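PDB 6PTR: beta sliding clamp from Bartonella birtlesii LL-WM9, which probably tethers DNA polymerases and other proteins to DNA, giving processive replication, as a ring-shaped head-to-tail homodimer that encircles the duplex. Local coordinates for residues 302-307 with 318-323; 298-303 with 330-335; 270-275 with 322-327. One frame throughout, in Å; residues are numbered along the deposited sequence.

Interaction 1: residues 302-307 with 318-323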
ATOM      1  N   HIS C 302     -36.746 -22.914   3.561  1.00 39.61           N
ATOM      2  CA  HIS C 302     -36.490 -24.160   2.857  1.00 38.21           C
ATOM      3  C   HIS C 302     -35.874 -23.880   1.491  1.00 34.31           C
ATOM      4  O   HIS C 302     -36.483 -23.220   0.644  1.00 37.68           O
ATOM      5  CB  HIS C 302     -37.786 -24.959   2.719  1.00 50.52           C
ATOM      6  CG  HIS C 302     -38.273 -25.541   4.011  1.00 62.06           C
ATOM      7  ND1 HIS C 302     -39.466 -26.225   4.119  1.00 66.93           N
ATOM      8  CD2 HIS C 302     -37.724 -25.546   5.250  1.00 63.91           C
ATOM      9  CE1 HIS C 302     -39.629 -26.627   5.367  1.00 67.85           C
ATOM     10  NE2 HIS C 302     -38.588 -26.228   6.074  1.00 65.76           N
ATOM     11  N   GLY C 303     -34.651 -24.365   1.291  1.00 35.78           N
ATOM     12  CA  GLY C 303     -34.000 -24.304   0.001  1.00 36.78           C
ATOM     13  C   GLY C 303     -33.436 -22.956  -0.390  1.00 32.04           C
ATOM     14  O   GLY C 303     -32.897 -22.833  -1.499  1.00 35.54           O
ATOM     15  N   GLN C 304     -33.502 -21.953   0.481  1.00 31.60           N
ATOM     16  CA  GLN C 304     -33.299 -20.574   0.049  1.00 27.23           C
ATOM     17  C   GLN C 304     -32.710 -19.734   1.172  1.00 27.85           C
ATOM     18  O   GLN C 304     -33.169 -19.795   2.315  1.00 28.44           O
ATOM     19  CB  GLN C 304     -34.639 -19.993  -0.404  1.00 37.26           C
ATOM     20  CG  GLN C 304     -34.637 -18.568  -0.844  1.00 53.24           C
ATOM     21  CD  GLN C 304     -36.044 -18.104  -1.157  1.00 66.74           C
ATOM     22  OE1 GLN C 304     -36.570 -17.197  -0.510  1.00 72.26           O
ATOM     23  NE2 GLN C 304     -36.671 -18.738  -2.143  1.00 67.68           N
ATOM     24  N   LEU C 305     -31.714 -18.920   0.838  1.00 26.35           N
ATOM     25  CA  LEU C 305     -31.135 -17.993   1.795  1.00 24.05           C
ATOM     26  C   LEU C 305     -31.186 -16.586   1.220  1.00 27.63           C
ATOM     27  O   LEU C 305     -30.673 -16.345   0.121  1.00 25.61           O
ATOM     28  CB  LEU C 305     -29.688 -18.375   2.118  1.00 22.43           C
ATOM     29  CG  LEU C 305     -28.846 -17.417   2.950  1.00 24.19           C
ATOM     30  CD1 LEU C 305     -29.393 -17.356   4.347  1.00 27.88           C
ATOM     31  CD2 LEU C 305     -27.410 -17.873   2.976  1.00 28.45           C
ATOM     32  N   LYS C 306     -31.786 -15.657   1.961  1.00 20.21           N
ATOM     33  CA  LYS C 306     -31.739 -14.241   1.601  1.00 18.45           C
ATOM     34  C   LYS C 306     -30.836 -13.495   2.560  1.00 20.26           C
ATOM     35  O   LYS C 306     -30.823 -13.782   3.762  1.00 23.18           O
ATOM     36  CB  LYS C 306     -33.138 -13.611   1.620  1.00 25.02           C
ATOM     37  CG  LYS C 306     -34.084 -14.201   0.588  1.00 33.78           C
ATOM     38  CD  LYS C 306     -35.322 -13.332   0.407  1.00 44.24           C
ATOM     39  CE  LYS C 306     -36.569 -14.010   0.933  1.00 57.28           C
ATOM     40  NZ  LYS C 306     -37.788 -13.260   0.519  1.00 64.21           N
ATOM     41  N   LEU C 307     -30.101 -12.519   2.028  1.00 18.69           N
ATOM     42  CA  LEU C 307     -29.180 -11.703   2.801  1.00 15.70           C
ATOM     43  C   LEU C 307     -29.662 -10.268   2.712  1.00 18.24           C
ATOM     44  O   LEU C 307     -30.063  -9.827   1.639  1.00 20.97           O
ATOM     45  CB  LEU C 307     -27.759 -11.784   2.231  1.00 18.96           C
ATOM     46  CG  LEU C 307     -27.175 -13.174   2.113  1.00 22.46           C
ATOM     47  CD1 LEU C 307     -25.818 -13.101   1.441  1.00 31.88           C
ATOM     48  CD2 LEU C 307     -27.051 -13.763   3.501  1.00 26.50           C
ATOM     49  N   GLU C 318     -29.489  -6.289  -0.761  1.00 16.14           N
ATOM     50  CA  GLU C 318     -29.982  -7.636  -0.540  1.00 15.18           C
ATOM     51  C   GLU C 318     -29.461  -8.552  -1.637  1.00 20.40           C
ATOM     52  O   GLU C 318     -29.051  -8.101  -2.706  1.00 21.02           O
ATOM     53  CB  GLU C 318     -31.512  -7.675  -0.489  1.00 22.46           C
ATOM     54  CG  GLU C 318     -32.226  -7.201  -1.719  1.00 30.18           C
ATOM     55  CD  GLU C 318     -33.748  -7.273  -1.574  1.00 44.37           C
ATOM     56  OE1 GLU C 318     -34.238  -7.474  -0.437  1.00 43.68           O
ATOM     57  OE2 GLU C 318     -34.453  -7.132  -2.594  1.00 47.95           O
ATOM     58  N   ASP C 319     -29.466  -9.849  -1.340  1.00 18.95           N
ATOM     59  CA  ASP C 319     -29.097 -10.862  -2.319  1.00 17.20           C
ATOM     60  C   ASP C 319     -29.796 -12.157  -1.924  1.00 20.28           C
ATOM     61  O   ASP C 319     -30.418 -12.257  -0.861  1.00 24.13           O
ATOM     62  CB  ASP C 319     -27.569 -11.027  -2.386  1.00 18.04           C
ATOM     63  CG  ASP C 319     -27.070 -11.420  -3.772  1.00 26.02           C
ATOM     64  OD1 ASP C 319     -27.794 -12.120  -4.524  1.00 25.90           O
ATOM     65  OD2 ASP C 319     -25.937 -11.013  -4.107  1.00 26.21           O
ATOM     66  N   GLN C 320     -29.724 -13.149  -2.801  1.00 21.94           N
ATOM     67  CA  GLN C 320     -30.384 -14.415  -2.504  1.00 23.97           C
ATOM     68  C   GLN C 320     -29.565 -15.554  -3.096  1.00 28.17           C
ATOM     69  O   GLN C 320     -28.959 -15.407  -4.161  1.00 26.26           O
ATOM     70  CB  GLN C 320     -31.813 -14.406  -3.058  1.00 26.91           C
ATOM     71  CG  GLN C 320     -32.631 -15.652  -2.795  1.00 34.85           C
ATOM     72  CD  GLN C 320     -34.089 -15.456  -3.157  1.00 50.51           C
ATOM     73  OE1 GLN C 320     -34.598 -14.334  -3.144  1.00 51.01           O
ATOM     74  NE2 GLN C 320     -34.767 -16.545  -3.487  1.00 56.66           N
ATOM     75  N   LEU C 321     -29.556 -16.689  -2.399  1.00 24.47           N
ATOM     76  CA  LEU C 321     -28.805 -17.858  -2.833  1.00 29.14           C
ATOM     77  C   LEU C 321     -29.636 -19.103  -2.603  1.00 33.01           C
ATOM     78  O   LEU C 321     -30.447 -19.159  -1.673  1.00 28.57           O
ATOM     79  CB  LEU C 321     -27.494 -18.033  -2.062  1.00 33.25           C
ATOM     80  CG  LEU C 321     -26.543 -16.867  -1.949  1.00 50.14           C
ATOM     81  CD1 LEU C 321     -25.729 -17.055  -0.698  1.00 55.02           C
ATOM     82  CD2 LEU C 321     -25.661 -16.861  -3.185  1.00 57.82           C
ATOM     83  N   ALA C 322     -29.407 -20.107  -3.447  1.00 30.43           N
ATOM     84  CA  ALA C 322     -29.872 -21.446  -3.142  1.00 31.36           C
ATOM     85  C   ALA C 322     -29.170 -21.952  -1.889  1.00 31.22           C
ATOM     86  O   ALA C 322     -28.030 -21.585  -1.592  1.00 31.38           O
ATOM     87  CB  ALA C 322     -29.614 -22.385  -4.321  1.00 36.80           C
ATOM     88  N   ALA C 323     -29.881 -22.766  -1.123  1.00 30.57           N
ATOM     89  CA  ALA C 323     -29.309 -23.341   0.081  1.00 32.51           C
ATOM     90  C   ALA C 323     -29.957 -24.691   0.299  1.00 33.99           C
ATOM     91  O   ALA C 323     -31.054 -24.958  -0.189  1.00 34.11           O
ATOM     92  CB  ALA C 323     -29.521 -22.440   1.300  1.00 34.24           C
TER
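Leu305 and Leu321 face each other as a hydrogen-bonded pair in the antiparallel beta hairpin built from strands 304-311 and 315-322, within the C-terminal domain. Leu305 N reaches Leu321 O at 2.8 Å and the reverse bond closes the ring; Leu307 and Asp319 repeat the pattern two residues on, with Leu307 N 2.9 Å from Asp319 O. The tight side is the one carrying the leucines. Leu305 and Leu321 project together from the two strands, CD2 of the first 4.1 Å from CD1 of the second, and Leu305 CB meets the methyl of Ala323 at 4.1 Å. Phe278, Ala281 and Val282 of helix 275-285 close over Leu305 and Leu307.

The other side, with Gln304, Lys306 and Gln320, is looser and partly open to solvent. Gln304 CG is anti to the backbone N (chi1 178°) and its chain runs out extended, as does that of Gln320, bringing the two amides into contact with their planes turned 37° apart. As modelled, no hydrogen bond joins them. Lys306 lies alongside Gln320, its CD 3.8 Å from Gln320 OE1.

Nearer the hairpin's turn, Asp319 bonds to Arg284 and to Thr114 of the second subunit, and Glu318 to His115 of that subunit, where the sheet continues across the ring's interface. At the open end of the hairpin, where Gly303 leads into strand 304-311, Ala323 N lies 3.0 Å from Gly303 O and 67° out of its carbonyl plane.

Interaction 2: residues 298-303 with 330-335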
ATOM      1  N   LEU C 298     -29.445 -12.931   7.724  1.00 17.49           N
ATOM      2  CA  LEU C 298     -29.725 -14.129   6.944  1.00 17.59           C
ATOM      3  C   LEU C 298     -31.163 -14.523   7.227  1.00 18.46           C
ATOM      4  O   LEU C 298     -31.515 -14.823   8.374  1.00 21.72           O
ATOM      5  CB  LEU C 298     -28.786 -15.284   7.308  1.00 19.70           C
ATOM      6  CG  LEU C 298     -27.328 -15.244   6.845  1.00 23.46           C
ATOM      7  CD1 LEU C 298     -26.622 -14.004   7.306  1.00 22.67           C
ATOM      8  CD2 LEU C 298     -26.575 -16.499   7.329  1.00 23.88           C
ATOM      9  N   THR C 299     -31.982 -14.541   6.196  1.00 18.94           N
ATOM     10  CA  THR C 299     -33.336 -15.064   6.303  1.00 22.56           C
ATOM     11  C   THR C 299     -33.334 -16.435   5.653  1.00 26.64           C
ATOM     12  O   THR C 299     -33.215 -16.548   4.425  1.00 23.22           O
ATOM     13  CB  THR C 299     -34.337 -14.130   5.638  1.00 24.03           C
ATOM     14  OG1 THR C 299     -34.275 -12.854   6.298  1.00 28.94           O
ATOM     15  CG2 THR C 299     -35.746 -14.703   5.748  1.00 30.24           C
ATOM     16  N   ILE C 300     -33.462 -17.478   6.472  1.00 26.41           N
ATOM     17  CA  ILE C 300     -33.240 -18.847   6.025  1.00 26.15           C
ATOM     18  C   ILE C 300     -34.589 -19.526   5.932  1.00 33.20           C
ATOM     19  O   ILE C 300     -35.345 -19.568   6.913  1.00 31.83           O
ATOM     20  CB  ILE C 300     -32.307 -19.622   6.964  1.00 30.59           C
ATOM     21  CG1 ILE C 300     -31.116 -18.772   7.381  1.00 26.31           C
ATOM     22  CG2 ILE C 300     -31.800 -20.892   6.273  1.00 28.85           C
ATOM     23  CD1 ILE C 300     -30.346 -19.379   8.530  1.00 29.48           C
ATOM     24  N   GLU C 301     -34.897 -20.033   4.746  1.00 30.09           N
ATOM     25  CA  GLU C 301     -36.123 -20.763   4.483  1.00 33.55           C
ATOM     26  C   GLU C 301     -35.753 -22.056   3.769  1.00 34.68           C
ATOM     27  O   GLU C 301     -34.589 -22.297   3.439  1.00 36.53           O
ATOM     28  CB  GLU C 301     -37.103 -19.912   3.660  1.00 38.55           C
ATOM     29  CG  GLU C 301     -38.034 -19.060   4.512  1.00 54.18           C
ATOM     30  CD  GLU C 301     -37.958 -17.567   4.202  1.00 64.52           C
ATOM     31  OE1 GLU C 301     -38.521 -16.773   4.990  1.00 67.41           O
ATOM     32  OE2 GLU C 301     -37.352 -17.182   3.178  1.00 64.33           O
ATOM     33  N   HIS C 302     -36.746 -22.914   3.561  1.00 39.61           N
ATOM     34  CA  HIS C 302     -36.490 -24.160   2.857  1.00 38.21           C
ATOM     35  C   HIS C 302     -35.874 -23.880   1.491  1.00 34.31           C
ATOM     36  O   HIS C 302     -36.483 -23.220   0.644  1.00 37.68           O
ATOM     37  CB  HIS C 302     -37.786 -24.959   2.719  1.00 50.52           C
ATOM     38  CG  HIS C 302     -38.273 -25.541   4.011  1.00 62.06           C
ATOM     39  ND1 HIS C 302     -39.466 -26.225   4.119  1.00 66.93           N
ATOM     40  CD2 HIS C 302     -37.724 -25.546   5.250  1.00 63.91           C
ATOM     41  CE1 HIS C 302     -39.629 -26.627   5.367  1.00 67.85           C
ATOM     42  NE2 HIS C 302     -38.588 -26.228   6.074  1.00 65.76           N
ATOM     43  N   GLY C 303     -34.651 -24.365   1.291  1.00 35.78           N
ATOM     44  CA  GLY C 303     -34.000 -24.304   0.001  1.00 36.78           C
ATOM     45  C   GLY C 303     -33.436 -22.956  -0.390  1.00 32.04           C
ATOM     46  O   GLY C 303     -32.897 -22.833  -1.499  1.00 35.54           O
ATOM     47  N   LEU C 330     -35.634 -19.301   9.845  1.00 28.97           N
ATOM     48  CA  LEU C 330     -34.886 -18.584  10.865  1.00 29.65           C
ATOM     49  C   LEU C 330     -34.353 -17.296  10.271  1.00 23.55           C
ATOM     50  O   LEU C 330     -33.851 -17.292   9.147  1.00 27.42           O
ATOM     51  CB  LEU C 330     -33.731 -19.436  11.402  1.00 27.80           C
ATOM     52  CG  LEU C 330     -32.727 -18.815  12.373  1.00 29.55           C
ATOM     53  CD1 LEU C 330     -33.400 -18.392  13.670  1.00 26.34           C
ATOM     54  CD2 LEU C 330     -31.618 -19.809  12.663  1.00 28.41           C
ATOM     55  N   GLU C 331     -34.453 -16.211  11.039  1.00 21.41           N
ATOM     56  CA  GLU C 331     -33.781 -14.957  10.727  1.00 20.57           C
ATOM     57  C   GLU C 331     -32.684 -14.751  11.762  1.00 20.44           C
ATOM     58  O   GLU C 331     -32.961 -14.741  12.971  1.00 22.11           O
ATOM     59  CB  GLU C 331     -34.760 -13.780  10.743  1.00 27.60           C
ATOM     60  CG  GLU C 331     -35.825 -13.837   9.675  1.00 31.74           C
ATOM     61  CD  GLU C 331     -36.536 -12.492   9.504  1.00 42.13           C
ATOM     62  OE1 GLU C 331     -37.411 -12.174  10.327  1.00 45.39           O
ATOM     63  OE2 GLU C 331     -36.194 -11.749   8.559  1.00 48.88           O
ATOM     64  N   ILE C 332     -31.451 -14.618  11.297  1.00 19.01           N
ATOM     65  CA  ILE C 332     -30.301 -14.529  12.182  1.00 19.37           C
ATOM     66  C   ILE C 332     -29.285 -13.593  11.557  1.00 20.23           C
ATOM     67  O   ILE C 332     -29.075 -13.600  10.336  1.00 20.33           O
ATOM     68  CB  ILE C 332     -29.710 -15.936  12.460  1.00 18.13           C
ATOM     69  CG1 ILE C 332     -28.585 -15.868  13.503  1.00 17.37           C
ATOM     70  CG2 ILE C 332     -29.213 -16.579  11.166  1.00 18.09           C
ATOM     71  CD1 ILE C 332     -28.218 -17.289  14.064  1.00 19.32           C
ATOM     72  N   GLY C 333     -28.659 -12.772  12.392  1.00 15.25           N
ATOM     73  CA  GLY C 333     -27.707 -11.782  11.932  1.00 15.42           C
ATOM     74  C   GLY C 333     -26.303 -12.173  12.349  1.00 16.86           C
ATOM     75  O   GLY C 333     -26.105 -12.784  13.396  1.00 17.22           O
ATOM     76  N   PHE C 334     -25.330 -11.766  11.544  1.00 15.53           N
ATOM     77  CA  PHE C 334     -23.910 -11.927  11.836  1.00 15.33           C
ATOM     78  C   PHE C 334     -23.149 -10.706  11.353  1.00 20.17           C
ATOM     79  O   PHE C 334     -23.589  -9.986  10.458  1.00 17.11           O
ATOM     80  CB  PHE C 334     -23.304 -13.162  11.138  1.00 15.25           C
ATOM     81  CG  PHE C 334     -23.834 -14.466  11.641  1.00 17.31           C
ATOM     82  CD1 PHE C 334     -23.413 -14.975  12.862  1.00 14.82           C
ATOM     83  CD2 PHE C 334     -24.750 -15.194  10.892  1.00 18.58           C
ATOM     84  CE1 PHE C 334     -23.900 -16.193  13.326  1.00 14.96           C
ATOM     85  CE2 PHE C 334     -25.250 -16.401  11.357  1.00 22.23           C
ATOM     86  CZ  PHE C 334     -24.820 -16.905  12.571  1.00 20.50           C
ATOM     87  N   ASN C 335     -21.984 -10.491  11.957  1.00 17.38           N
ATOM     88  CA  ASN C 335     -21.000  -9.565  11.425  1.00 15.98           C
ATOM     89  C   ASN C 335     -20.504 -10.096  10.085  1.00 20.12           C
ATOM     90  O   ASN C 335     -19.992 -11.216  10.004  1.00 17.44           O
ATOM     91  CB  ASN C 335     -19.847  -9.435  12.431  1.00 17.44           C
ATOM     92  CG  ASN C 335     -18.753  -8.512  11.957  1.00 19.27           C
ATOM     93  OD1 ASN C 335     -18.258  -8.648  10.838  1.00 19.99           O
ATOM     94  ND2 ASN C 335     -18.344  -7.585  12.825  1.00 21.55           N
TER
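Thr299 OG1 and Glu331 CG are both turned anti to their own carbonyl carbons (chi1 -60° and -65°), and from there the glutamate runs on extended, so the two side chains leave the sheet together. This brings OG1 of Thr299 to 3.2 Å from OE2 of Glu331, and OE2 forms a salt bridge with Lys297.

Across the sheet from this polar pair, the contact is aliphatic. Ile300 reaches over with CD1 to touch Ile332 CG2 at 4.0 Å, the two side chains passing at a slant, and the same CD1 lies 4.3 Å from Leu330 CD2. Leu298 CB meets Ile332 CG2, while its CD2 comes to the edge of the Phe334 ring, 4.2 Å from CD2 of Phe334. Backbone bonds run both ways at two pairs, Leu298 with Ile332 and Ile300 with Leu330; Leu298 N to Ile332 O and Ile300 N to Leu330 O are each 2.7 Å.

Strand 295-301 lies between strand 304-311 and strand 330-335, the latter at the edge of this four-stranded sheet. Leu355 of strand 350-355 and Tyr325 pack on both Ile300 and Leu330, and Asn335, last in the strand, is the N-cap of helix 336-345, its OD1 bonding to Tyr338 N.

Interaction 3: residues 270-275 with 322-327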
ATOM      1  N   LYS C 270     -29.452 -27.262  10.422  1.00 24.72           N
ATOM      2  CA  LYS C 270     -28.272 -27.331   9.566  1.00 23.35           C
ATOM      3  C   LYS C 270     -28.514 -26.570   8.271  1.00 22.49           C
ATOM      4  O   LYS C 270     -29.499 -26.823   7.573  1.00 26.18           O
ATOM      5  CB  LYS C 270     -27.912 -28.789   9.255  1.00 26.25           C
ATOM      6  CG  LYS C 270     -26.674 -28.933   8.367  1.00 27.22           C
ATOM      7  CD  LYS C 270     -26.071 -30.346   8.472  1.00 31.69           C
ATOM      8  CE  LYS C 270     -26.628 -31.304   7.488  1.00 37.64           C
ATOM      9  NZ  LYS C 270     -25.889 -32.614   7.567  1.00 29.49           N
ATOM     10  N   LEU C 271     -27.610 -25.647   7.951  1.00 21.91           N
ATOM     11  CA  LEU C 271     -27.644 -24.886   6.707  1.00 21.45           C
ATOM     12  C   LEU C 271     -26.391 -25.224   5.913  1.00 25.25           C
ATOM     13  O   LEU C 271     -25.284 -25.130   6.448  1.00 24.56           O
ATOM     14  CB  LEU C 271     -27.715 -23.382   6.986  1.00 20.00           C
ATOM     15  CG  LEU C 271     -27.405 -22.424   5.827  1.00 22.24           C
ATOM     16  CD1 LEU C 271     -28.464 -22.582   4.721  1.00 24.27           C
ATOM     17  CD2 LEU C 271     -27.324 -20.963   6.281  1.00 24.02           C
ATOM     18  N   ILE C 272     -26.560 -25.640   4.660  1.00 22.59           N
ATOM     19  CA  ILE C 272     -25.436 -25.867   3.757  1.00 28.29           C
ATOM     20  C   ILE C 272     -25.559 -24.899   2.594  1.00 27.60           C
ATOM     21  O   ILE C 272     -26.619 -24.807   1.970  1.00 27.60           O
ATOM     22  CB  ILE C 272     -25.377 -27.301   3.212  1.00 30.60           C
ATOM     23  CG1 ILE C 272     -25.496 -28.339   4.330  1.00 31.82           C
ATOM     24  CG2 ILE C 272     -24.075 -27.472   2.445  1.00 30.50           C
ATOM     25  CD1 ILE C 272     -25.588 -29.778   3.804  1.00 37.36           C
ATOM     26  N   VAL C 273     -24.469 -24.202   2.287  1.00 27.62           N
ATOM     27  CA  VAL C 273     -24.450 -23.279   1.166  1.00 27.20           C
ATOM     28  C   VAL C 273     -23.184 -23.536   0.365  1.00 26.72           C
ATOM     29  O   VAL C 273     -22.197 -24.072   0.872  1.00 26.00           O
ATOM     30  CB  VAL C 273     -24.517 -21.798   1.617  1.00 27.18           C
ATOM     31  CG1 VAL C 273     -25.835 -21.502   2.328  1.00 29.02           C
ATOM     32  CG2 VAL C 273     -23.350 -21.463   2.518  1.00 24.01           C
ATOM     33  N   ASN C 274     -23.226 -23.147  -0.901  1.00 25.20           N
ATOM     34  CA  ASN C 274     -22.014 -23.092  -1.699  1.00 30.15           C
ATOM     35  C   ASN C 274     -21.128 -21.998  -1.140  1.00 27.99           C
ATOM     36  O   ASN C 274     -21.531 -20.829  -1.090  1.00 27.67           O
ATOM     37  CB  ASN C 274     -22.337 -22.817  -3.161  1.00 27.70           C
ATOM     38  CG  ASN C 274     -21.098 -22.725  -4.020  1.00 32.52           C
ATOM     39  OD1 ASN C 274     -20.348 -21.757  -3.951  1.00 28.50           O
ATOM     40  ND2 ASN C 274     -20.883 -23.733  -4.846  1.00 33.35           N
ATOM     41  N   ARG C 275     -19.918 -22.369  -0.732  1.00 26.70           N
ATOM     42  CA  ARG C 275     -19.096 -21.432   0.026  1.00 28.11           C
ATOM     43  C   ARG C 275     -18.757 -20.193  -0.796  1.00 26.20           C
ATOM     44  O   ARG C 275     -18.802 -19.070  -0.281  1.00 22.64           O
ATOM     45  CB  ARG C 275     -17.816 -22.121   0.502  1.00 29.75           C
ATOM     46  CG  ARG C 275     -16.944 -21.235   1.357  1.00 28.15           C
ATOM     47  CD  ARG C 275     -15.834 -22.012   1.970  1.00 31.20           C
ATOM     48  NE  ARG C 275     -14.983 -22.552   0.935  1.00 32.76           N
ATOM     49  CZ  ARG C 275     -13.942 -21.915   0.415  1.00 44.65           C
ATOM     50  NH1 ARG C 275     -13.604 -20.708   0.855  1.00 40.44           N
ATOM     51  NH2 ARG C 275     -13.226 -22.495  -0.541  1.00 51.66           N
ATOM     52  N   ALA C 322     -29.407 -20.107  -3.447  1.00 30.43           N
ATOM     53  CA  ALA C 322     -29.872 -21.446  -3.142  1.00 31.36           C
ATOM     54  C   ALA C 322     -29.170 -21.952  -1.889  1.00 31.22           C
ATOM     55  O   ALA C 322     -28.030 -21.585  -1.592  1.00 31.38           O
ATOM     56  CB  ALA C 322     -29.614 -22.385  -4.321  1.00 36.80           C
ATOM     57  N   ALA C 323     -29.881 -22.766  -1.123  1.00 30.57           N
ATOM     58  CA  ALA C 323     -29.309 -23.341   0.081  1.00 32.51           C
ATOM     59  C   ALA C 323     -29.957 -24.691   0.299  1.00 33.99           C
ATOM     60  O   ALA C 323     -31.054 -24.958  -0.189  1.00 34.11           O
ATOM     61  CB  ALA C 323     -29.521 -22.440   1.300  1.00 34.24           C
ATOM     62  N   THR C 324     -29.260 -25.552   1.023  1.00 28.94           N
ATOM     63  CA  THR C 324     -29.859 -26.779   1.524  1.00 33.55           C
ATOM     64  C   THR C 324     -30.254 -26.514   2.972  1.00 34.65           C
ATOM     65  O   THR C 324     -29.399 -26.252   3.824  1.00 34.30           O
ATOM     66  CB  THR C 324     -28.893 -27.948   1.384  1.00 38.12           C
ATOM     67  OG1 THR C 324     -28.600 -28.129  -0.008  1.00 38.88           O
ATOM     68  CG2 THR C 324     -29.509 -29.208   1.935  1.00 43.94           C
ATOM     69  N   TYR C 325     -31.551 -26.537   3.235  1.00 28.66           N
ATOM     70  CA  TYR C 325     -32.066 -26.195   4.556  1.00 29.26           C
ATOM     71  C   TYR C 325     -33.489 -26.705   4.626  1.00 38.36           C
ATOM     72  O   TYR C 325     -34.312 -26.353   3.774  1.00 40.49           O
ATOM     73  CB  TYR C 325     -32.024 -24.700   4.793  1.00 31.75           C
ATOM     74  CG  TYR C 325     -32.426 -24.273   6.184  1.00 32.30           C
ATOM     75  CD1 TYR C 325     -31.490 -24.233   7.208  1.00 32.02           C
ATOM     76  CD2 TYR C 325     -33.735 -23.872   6.467  1.00 35.18           C
ATOM     77  CE1 TYR C 325     -31.840 -23.838   8.479  1.00 27.67           C
ATOM     78  CE2 TYR C 325     -34.093 -23.466   7.743  1.00 31.17           C
ATOM     79  CZ  TYR C 325     -33.137 -23.447   8.738  1.00 32.11           C
ATOM     80  OH  TYR C 325     -33.458 -23.038  10.008  1.00 37.31           O
ATOM     81  N   THR C 326     -33.770 -27.541   5.624  1.00 36.58           N
ATOM     82  CA  THR C 326     -35.078 -28.159   5.768  1.00 39.52           C
ATOM     83  C   THR C 326     -35.675 -27.933   7.154  1.00 39.67           C
ATOM     84  O   THR C 326     -36.657 -28.595   7.502  1.00 47.72           O
ATOM     85  CB  THR C 326     -34.991 -29.666   5.463  1.00 42.55           C
ATOM     86  OG1 THR C 326     -34.071 -30.297   6.362  1.00 41.68           O
ATOM     87  CG2 THR C 326     -34.513 -29.902   4.041  1.00 40.06           C
ATOM     88  N   SER C 327     -35.121 -27.017   7.949  1.00 37.86           N
ATOM     89  CA  SER C 327     -35.579 -26.798   9.310  1.00 36.90           C
ATOM     90  C   SER C 327     -36.591 -25.654   9.369  1.00 42.03           C
ATOM     91  O   SER C 327     -37.015 -25.097   8.355  1.00 40.04           O
ATOM     92  CB  SER C 327     -34.399 -26.520  10.239  1.00 39.04           C
ATOM     93  OG  SER C 327     -33.445 -27.571  10.215  1.00 52.39           O
TER
HETATM   94  O   HOH W   1     -31.774 -28.242   7.554  1.00 39.74           O
HETATM   95  O   HOH W   2     -25.467 -22.328  -2.262  1.00 40.17           O
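Ile272 and Thr324 make a single antiparallel beta bridge between strand 269-274, an edge strand of an eight-stranded sheet, and the connection running from strand 315-322 to strand 330-335. Both bonds are nearly straight: Ile272 N to Thr324 O is 3.0 Å (174° at the hydrogen) and Thr324 N to Ile272 O is 2.9 Å. Beyond the bridge, water replaces direct pairing. One water donates to Lys270 O at 2.7 Å and accepts from Thr326 N; another accepts from Asn274 N and donates to Ala322 O at 2.8 Å.

Leu271 CD1 presses on the methyl of Ala323 at 3.6 Å, and Val273 CG1 touches the same methyl at 3.9 Å. With CG of Tyr325 anti to its backbone N (chi1 -175°), the ring is carried back beside the strand, where CD1 lies 3.9 Å from Leu271 CB. The phenol oxygen bonds to Glu328 O, holding the far end of the ring within its own loop.

Leu271 and Val273 bond through their backbones to Phe353 and Met351, so Ile272 uses the strand's other edge. Two direct bonds, with a water bridge on either side, hold 322-327 along that edge, its polar backbone satisfied partly through solvent.

Overall arrangement
Going along the chain, strand 269-274 comes first; interaction 3 closes the longest loop, bringing 322-327 back to 270-275 after helix 275-285, strand 295-301 and the hairpin, and interaction 2 closes last. Interaction 1, the short closure between 302-307 and 318-323, nests inside interaction 3, sharing Ala322 and Ala323. Interaction 2 starts inside interaction 3 but ends beyond it at 330-335, so these two cross; it encloses interaction 1 apart from the shared residues His302 and Gly303. Interactions 1 and 2 lie in one four-stranded sheet, connected by Lys306 O and Thr299 N. Interaction 3 joins that sheet's connecting loop to the eight-stranded sheet, and Gly303 N to Tyr325 O links the three.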